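Local coordinates for DNA alpha-glucosyltransferase (Enterobacteria phage T4, PDB 1XV5), which is a phage glycosyltransferase of the GT-B class, built from two Rossmann-like domains, and holds uridine-5'-diphosphate in this model, at residues V231-E236 and L282-K287; S288-Q293 and E363-R368; A40-F45 and E91-N96. One frame throughout, in Å; residues are numbered along the deposited sequence.

Contact 1: V231-E236 and L282-K287; sequences VMEGLE and LERMSK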
# COMPACT_ATOMS: atom_id res chain seq x y z
N VAL A 231 1.04 -18.71 -8.12
CA VAL A 231 1.99 -17.72 -8.60
C VAL A 231 2.06 -16.67 -7.51
O VAL A 231 1.04 -16.32 -6.90
CB VAL A 231 1.51 -17.05 -9.91
CG1 VAL A 231 2.46 -15.92 -10.29
CG2 VAL A 231 1.42 -18.08 -11.03
N MET A 232 3.26 -16.17 -7.24
CA MET A 232 3.46 -15.15 -6.23
C MET A 232 4.29 -14.06 -6.87
O MET A 232 5.43 -14.28 -7.27
CB MET A 232 4.16 -15.76 -5.01
CG MET A 232 3.35 -16.91 -4.40
SD MET A 232 4.18 -17.79 -3.06
CE MET A 232 4.18 -16.55 -1.85
N GLU A 233 3.70 -12.87 -6.98
CA GLU A 233 4.37 -11.75 -7.62
C GLU A 233 4.87 -10.67 -6.67
O GLU A 233 4.18 -10.31 -5.72
CB GLU A 233 3.43 -11.09 -8.64
CG GLU A 233 2.99 -11.98 -9.80
CD GLU A 233 2.24 -11.20 -10.88
OE1 GLU A 233 2.57 -10.01 -11.08
OE2 GLU A 233 1.34 -11.77 -11.53
N GLY A 234 6.07 -10.16 -6.95
CA GLY A 234 6.62 -9.09 -6.14
C GLY A 234 7.67 -9.44 -5.10
O GLY A 234 8.17 -8.54 -4.42
N LEU A 235 8.02 -10.71 -4.98
CA LEU A 235 9.01 -11.12 -3.99
C LEU A 235 10.44 -10.85 -4.43
O LEU A 235 11.04 -11.65 -5.16
CB LEU A 235 8.84 -12.61 -3.66
CG LEU A 235 7.53 -13.04 -2.99
CD1 LEU A 235 7.57 -14.54 -2.73
CD2 LEU A 235 7.33 -12.28 -1.68
N GLU A 236 10.99 -9.73 -3.97
CA GLU A 236 12.35 -9.35 -4.32
C GLU A 236 13.36 -10.16 -3.50
O GLU A 236 13.04 -10.65 -2.42
CB GLU A 236 12.57 -7.85 -4.04
CG GLU A 236 12.84 -7.49 -2.56
CD GLU A 236 11.59 -7.46 -1.68
OE1 GLU A 236 11.73 -7.14 -0.48
OE2 GLU A 236 10.48 -7.75 -2.17
N LEU A 282 -2.20 -6.36 -12.85
CA LEU A 282 -3.66 -6.25 -12.86
C LEU A 282 -4.27 -7.04 -14.02
O LEU A 282 -5.32 -7.66 -13.87
CB LEU A 282 -4.09 -4.77 -12.95
CG LEU A 282 -3.77 -3.91 -11.73
CD1 LEU A 282 -4.16 -2.46 -12.00
CD2 LEU A 282 -4.52 -4.44 -10.50
N GLU A 283 -3.60 -7.03 -15.17
CA GLU A 283 -4.09 -7.78 -16.32
C GLU A 283 -4.03 -9.27 -16.01
O GLU A 283 -5.00 -10.00 -16.23
CB GLU A 283 -3.25 -7.44 -17.56
CG GLU A 283 -3.63 -8.17 -18.84
CD GLU A 283 -5.08 -7.93 -19.26
OE1 GLU A 283 -5.61 -6.83 -19.02
OE2 GLU A 283 -5.67 -8.85 -19.85
N ARG A 284 -2.90 -9.73 -15.48
CA ARG A 284 -2.74 -11.15 -15.15
C ARG A 284 -3.72 -11.57 -14.06
O ARG A 284 -4.32 -12.65 -14.14
CB ARG A 284 -1.31 -11.44 -14.66
CG ARG A 284 -0.24 -11.40 -15.75
CD ARG A 284 1.11 -11.88 -15.20
NE ARG A 284 1.71 -10.94 -14.25
CZ ARG A 284 2.49 -9.93 -14.58
NH1 ARG A 284 2.78 -9.70 -15.86
NH2 ARG A 284 3.01 -9.14 -13.64
N MET A 285 -3.88 -10.72 -13.06
CA MET A 285 -4.77 -11.01 -11.94
C MET A 285 -6.23 -11.07 -12.37
O MET A 285 -6.99 -11.90 -11.88
CB MET A 285 -4.61 -9.96 -10.84
CG MET A 285 -5.38 -10.25 -9.56
SD MET A 285 -4.76 -11.71 -8.67
CE MET A 285 -3.26 -11.03 -7.90
N SER A 286 -6.62 -10.20 -13.31
CA SER A 286 -8.00 -10.17 -13.79
C SER A 286 -8.39 -11.47 -14.47
O SER A 286 -9.58 -11.76 -14.65
CB SER A 286 -8.20 -9.00 -14.77
OG SER A 286 -7.52 -9.26 -15.99
N LYS A 287 -7.39 -12.26 -14.86
CA LYS A 287 -7.64 -13.54 -15.52
C LYS A 287 -7.31 -14.72 -14.62
O LYS A 287 -7.26 -15.86 -15.07
CB LYS A 287 -6.83 -13.62 -16.82
CG LYS A 287 -7.30 -12.63 -17.89
CD LYS A 287 -6.46 -12.68 -19.16
CE LYS A 287 -5.05 -12.16 -18.93
NZ LYS A 287 -4.28 -12.01 -20.20
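The guanidinium of Arg-284 meets the carboxylate of Glu-233 at its edge, not over either face, and both glutamate oxygens lie close to the guanidinium plane. This salt bridge joins strand 229-233 to helix 278-286 in the second Rossmann-like domain of the GT-B fold. The grip is side-on and double: NH2 of Arg-284 donates to OE1 of Glu-233 over 2.7 Å, and NE of Arg-284 donates to OE2 of Glu-233 over 2.9 Å. Both bonds run nearly straight, within about 15° of linear. The two flat groups are nonetheless not coplanar. The carboxylate is turned 48° against the guanidinium, and the donors reach its oxygens from above the carboxylate plane. Paired bonds, one to each carboxylate oxygen, should restrain the rotation of both groups more than a single bond would.

Length suits each residue to its place. Glu-233, at the end of its strand, runs extended beyond CG, while the longer arginine bends at chi3 (-69°), which swings the NE edge round to the glutamate. Leu-273 packs on the chains of both Glu-233 and Arg-284, giving the buried end of the ion pair an apolar flank.

Next to Glu-233 the strand gives way to Gly-234, whose positive phi is one that glycine adopts easily, and this glycine touches the bound UDP; the ion pair therefore sits one residue from the ligand pocket. The acid is shared by two arginines, for OE2 of Glu-233, besides taking the NE bond of Arg-284, forms a salt bridge with NH1 of Arg-201 from strand 199-203.

Contact 2: S288-Q293 and E363-R368; sequences SGFGYQ and ELSSDR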
# COMPACT_ATOMS: atom_id res chain seq x y z
N SER A 288 -7.08 -14.43 -13.34
CA SER A 288 -6.75 -15.46 -12.35
C SER A 288 -7.97 -15.75 -11.48
O SER A 288 -8.67 -14.83 -11.05
CB SER A 288 -5.59 -15.00 -11.47
OG SER A 288 -4.44 -14.74 -12.24
N GLY A 289 -8.22 -17.03 -11.22
CA GLY A 289 -9.37 -17.39 -10.42
C GLY A 289 -9.41 -16.78 -9.04
O GLY A 289 -10.43 -16.22 -8.62
N PHE A 290 -8.30 -16.86 -8.32
CA PHE A 290 -8.25 -16.34 -6.97
C PHE A 290 -6.99 -15.54 -6.68
O PHE A 290 -5.88 -15.96 -7.02
CB PHE A 290 -8.40 -17.49 -5.97
CG PHE A 290 -9.63 -18.31 -6.20
CD1 PHE A 290 -9.64 -19.33 -7.16
CD2 PHE A 290 -10.81 -17.99 -5.55
CE1 PHE A 290 -10.82 -20.00 -7.46
CE2 PHE A 290 -12.00 -18.66 -5.85
CZ PHE A 290 -12.00 -19.67 -6.81
N GLY A 291 -7.19 -14.38 -6.06
CA GLY A 291 -6.09 -13.50 -5.70
C GLY A 291 -5.91 -13.56 -4.19
O GLY A 291 -6.88 -13.61 -3.44
N TYR A 292 -4.65 -13.55 -3.75
CA TYR A 292 -4.35 -13.64 -2.34
C TYR A 292 -3.58 -12.44 -1.80
O TYR A 292 -2.61 -11.98 -2.40
CB TYR A 292 -3.52 -14.90 -2.07
CG TYR A 292 -4.25 -16.19 -2.38
CD1 TYR A 292 -4.61 -17.07 -1.36
CD2 TYR A 292 -4.57 -16.53 -3.69
CE1 TYR A 292 -5.28 -18.26 -1.64
CE2 TYR A 292 -5.24 -17.72 -3.98
CZ TYR A 292 -5.59 -18.58 -2.95
OH TYR A 292 -6.26 -19.75 -3.23
N GLN A 293 -4.03 -11.95 -0.65
CA GLN A 293 -3.38 -10.83 0.02
C GLN A 293 -3.50 -11.28 1.47
O GLN A 293 -4.55 -11.16 2.09
CB GLN A 293 -4.16 -9.54 -0.22
CG GLN A 293 -3.28 -8.30 -0.17
CD GLN A 293 -2.88 -7.91 1.24
OE1 GLN A 293 -2.97 -8.72 2.17
NE2 GLN A 293 -2.44 -6.68 1.41
N GLU A 363 -15.84 -24.33 -4.29
CA GLU A 363 -17.24 -24.04 -4.55
C GLU A 363 -17.38 -22.96 -5.61
O GLU A 363 -18.14 -23.11 -6.57
CB GLU A 363 -17.94 -23.61 -3.25
CG GLU A 363 -19.36 -23.12 -3.44
CD GLU A 363 -20.08 -22.91 -2.12
OE1 GLU A 363 -19.43 -22.45 -1.16
OE2 GLU A 363 -21.30 -23.20 -2.06
N LEU A 364 -16.65 -21.86 -5.46
CA LEU A 364 -16.74 -20.79 -6.45
C LEU A 364 -16.14 -21.21 -7.79
O LEU A 364 -16.60 -20.79 -8.85
CB LEU A 364 -16.04 -19.52 -5.94
CG LEU A 364 -16.87 -18.60 -5.04
CD1 LEU A 364 -17.27 -19.33 -3.77
CD2 LEU A 364 -16.08 -17.34 -4.71
N SER A 365 -15.11 -22.05 -7.74
CA SER A 365 -14.44 -22.53 -8.95
C SER A 365 -15.36 -23.36 -9.84
O SER A 365 -15.20 -23.38 -11.06
CB SER A 365 -13.22 -23.38 -8.59
OG SER A 365 -12.23 -22.63 -7.91
N SER A 366 -16.32 -24.03 -9.22
CA SER A 366 -17.22 -24.91 -9.96
C SER A 366 -18.53 -24.30 -10.44
O SER A 366 -19.31 -24.96 -11.13
CB SER A 366 -17.55 -26.13 -9.10
OG SER A 366 -18.29 -25.75 -7.96
N ASP A 367 -18.78 -23.04 -10.09
CA ASP A 367 -20.02 -22.39 -10.48
C ASP A 367 -19.75 -20.95 -10.92
O ASP A 367 -19.64 -20.06 -10.08
CB ASP A 367 -20.98 -22.42 -9.29
CG ASP A 367 -22.34 -21.82 -9.60
OD1 ASP A 367 -23.26 -21.99 -8.76
OD2 ASP A 367 -22.50 -21.19 -10.67
N ARG A 368 -19.64 -20.74 -12.23
CA ARG A 368 -19.37 -19.42 -12.77
C ARG A 368 -20.36 -18.35 -12.33
O ARG A 368 -19.99 -17.20 -12.12
CB ARG A 368 -19.33 -19.48 -14.31
CG ARG A 368 -18.32 -20.47 -14.87
CD ARG A 368 -16.91 -19.89 -15.00
NE ARG A 368 -15.94 -20.92 -15.36
CZ ARG A 368 -14.69 -20.69 -15.75
NH1 ARG A 368 -14.23 -19.44 -15.86
NH2 ARG A 368 -13.89 -21.70 -16.04
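Phe-290 points the far edge of its ring at the last turn of helix 354-365, and there the packing is tight. OG of Ser-365 lies near the ring plane, 3.0 Å from CE1 of Phe-290 and 3.2 Å from CZ of Phe-290, so an oxygen faces the C-H edge, where an aromatic ring carries its partial positive charge. The same hydroxyl is hydrogen-bonded to the carbonyl O of Ile-361, one turn back in the helix; its proton is thus engaged by the backbone, which probably leaves the electron-rich side of the oxygen to face the ring edge. With chi1 at -64°, OG stands beside the serine's own backbone N, within reach of that carbonyl. Leu-364 supplies the apolar half: its CB comes up to CE2 of Phe-290 at 4.1 Å, again near the ring plane.

Strand 288-293 is an inner strand of the parallel sheet in the second Rossmann-like domain, and the helix lies beyond its beginning. Ile-319 of the neighbouring strand touches both Phe-290 and Leu-364, so Leu-364 also packs against the sheet. Gly-289 forms the corner just before the ring, where the absence of a side chain leaves room for CD1 of Phe-290.

The looser side is that of the serine. Phe-290 and Leu-364 are buried, whereas Ser-365 is partly exposed, a place that suits a small hydroxyl residue better than a second large apolar one. Past it the helix unwinds, and the backbone bond from N of Asp-367 to O of Leu-364 is weak, at 3.4 Å.

Contact 3: A40-F45 and E91-N96; sequences AKDKSF and EATINN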
# COMPACT_ATOMS: atom_id res chain seq x y z
N ALA A 40 12.51 13.10 -4.38
CA ALA A 40 13.96 13.20 -4.23
C ALA A 40 14.62 12.08 -5.03
O ALA A 40 14.30 10.91 -4.86
CB ALA A 40 14.35 13.09 -2.77
N LYS A 41 15.54 12.46 -5.92
CA LYS A 41 16.23 11.50 -6.77
C LYS A 41 17.53 11.00 -6.12
O LYS A 41 18.19 10.11 -6.64
CB LYS A 41 16.54 12.15 -8.12
CG LYS A 41 17.15 11.23 -9.15
CD LYS A 41 17.41 11.97 -10.45
CE LYS A 41 17.98 11.04 -11.51
NZ LYS A 41 18.25 11.76 -12.79
N ASP A 42 17.87 11.59 -4.98
CA ASP A 42 19.09 11.24 -4.25
C ASP A 42 19.29 9.74 -4.07
O ASP A 42 20.41 9.24 -4.17
CB ASP A 42 19.09 11.93 -2.88
CG ASP A 42 18.94 13.43 -3.00
OD1 ASP A 42 19.90 14.16 -2.65
OD2 ASP A 42 17.87 13.89 -3.45
N LYS A 43 18.20 9.03 -3.79
CA LYS A 43 18.27 7.59 -3.61
C LYS A 43 17.41 6.91 -4.66
O LYS A 43 16.27 7.32 -4.90
CB LYS A 43 17.80 7.21 -2.21
CG LYS A 43 17.93 5.73 -1.89
CD LYS A 43 17.54 5.44 -0.45
CE LYS A 43 17.68 3.96 -0.13
NZ LYS A 43 17.33 3.67 1.28
N SER A 44 17.96 5.89 -5.31
CA SER A 44 17.24 5.16 -6.35
C SER A 44 16.65 3.86 -5.81
O SER A 44 17.14 3.30 -4.83
CB SER A 44 18.17 4.85 -7.52
OG SER A 44 19.28 4.08 -7.09
N PHE A 45 15.59 3.39 -6.47
CA PHE A 45 14.93 2.16 -6.05
C PHE A 45 14.69 1.22 -7.22
O PHE A 45 14.67 1.63 -8.38
CB PHE A 45 13.61 2.48 -5.36
CG PHE A 45 13.75 3.41 -4.18
CD1 PHE A 45 13.86 4.78 -4.38
CD2 PHE A 45 13.78 2.91 -2.89
CE1 PHE A 45 14.00 5.64 -3.29
CE2 PHE A 45 13.92 3.76 -1.80
CZ PHE A 45 14.03 5.13 -2.00
N GLU A 91 24.89 13.40 4.05
CA GLU A 91 24.57 14.58 4.84
C GLU A 91 23.91 15.71 4.06
O GLU A 91 22.94 16.31 4.53
CB GLU A 91 25.83 15.11 5.53
CG GLU A 91 26.35 14.21 6.63
CD GLU A 91 25.32 13.98 7.72
OE1 GLU A 91 24.88 14.97 8.34
OE2 GLU A 91 24.96 12.80 7.95
N ALA A 92 24.42 16.01 2.87
CA ALA A 92 23.87 17.08 2.05
C ALA A 92 22.38 16.87 1.78
O ALA A 92 21.60 17.82 1.77
CB ALA A 92 24.63 17.18 0.74
N THR A 93 22.00 15.62 1.55
CA THR A 93 20.60 15.30 1.26
C THR A 93 19.69 15.65 2.43
O THR A 93 18.72 16.40 2.26
CB THR A 93 20.45 13.81 0.93
OG1 THR A 93 21.14 13.52 -0.29
CG2 THR A 93 18.97 13.44 0.77
N ILE A 94 19.99 15.11 3.60
CA ILE A 94 19.17 15.37 4.79
C ILE A 94 19.29 16.82 5.26
O ILE A 94 18.30 17.40 5.71
CB ILE A 94 19.55 14.41 5.94
CG1 ILE A 94 18.70 14.71 7.17
CG2 ILE A 94 21.03 14.55 6.27
CD1 ILE A 94 17.20 14.56 6.93
N ASN A 95 20.48 17.39 5.16
CA ASN A 95 20.68 18.78 5.58
C ASN A 95 19.83 19.72 4.73
O ASN A 95 19.16 20.61 5.25
CB ASN A 95 22.15 19.16 5.48
CG ASN A 95 23.01 18.46 6.51
OD1 ASN A 95 24.25 18.52 6.46
ND2 ASN A 95 22.37 17.81 7.48
N ASN A 96 19.85 19.52 3.41
CA ASN A 96 19.07 20.37 2.53
C ASN A 96 17.58 20.11 2.71
O ASN A 96 16.76 21.00 2.46
CB ASN A 96 19.47 20.16 1.07
CG ASN A 96 20.82 20.78 0.74
OD1 ASN A 96 21.26 21.70 1.43
ND2 ASN A 96 21.46 20.30 -0.31
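In the first Rossmann-like domain of this GT-B protein, the loop leaving strand 34-40 is tied to the first turn of helix 91-103 by one polar pair, Asp-42 and Thr-93. The two side chains come from opposite directions. OG1 of Thr-93 donates to OD1 of Asp-42 at 2.7 Å, a short bond that arrives from above the carboxylate plane, 38° out of it. The CA atoms of the two residues stand 7.0 Å apart, the nearest such pair between 40-45 and 91-96, and two short side chains are enough to bridge that separation.

Threonine uses both of its branches. OG1 lies beside the backbone N (chi1 -65°) and makes the bond, while CG2 rests alongside the acid, 3.6 Å from OD1 of Asp-42 and 3.8 Å from CG of Asp-42. The methyl thus packs against the aspartate while the hydroxyl binds it, so this branched residue presents a polar and an apolar surface at once. Ala-63, small enough to fit close by, touches Thr-93 as well.

Asp-42 also reaches the chain that follows strand 58-60. Its OD1 takes a second hydrogen bond from N of Ala-63, and its OD2 takes one from N of Leu-62, so loop, helix and this third piece of chain converge on a single carboxylate. Asn-96, one turn along the helix, adds a bond from ND2 to the carbonyl O of Leu-62.

Three donors, two of them backbone amides, hold the carboxylate from turning. They would be expected to stabilise its negative charge and favour the ionised form.

From the N terminus, contact 3 comes first: it closes a 45-residue loop holding strand 58-60, helix 66-73 and strand 78-83, all within the first Rossmann-like domain. Contact 1 closes another 45 residues in the second domain, including strands 251-254 and 270-273. Contact 2 opens at the very next residue and closes 69 more, with strands 319-323 and 347-349 inside. The three stand in series; none nests in or crosses another. Contacts 1 and 2 both reach the same sheet and touch where SD of Met-285 packs 3.7 Å from CA of Gly-291. Contact 3 lies across the molecule, its centre about 44 Å from that of contact 2.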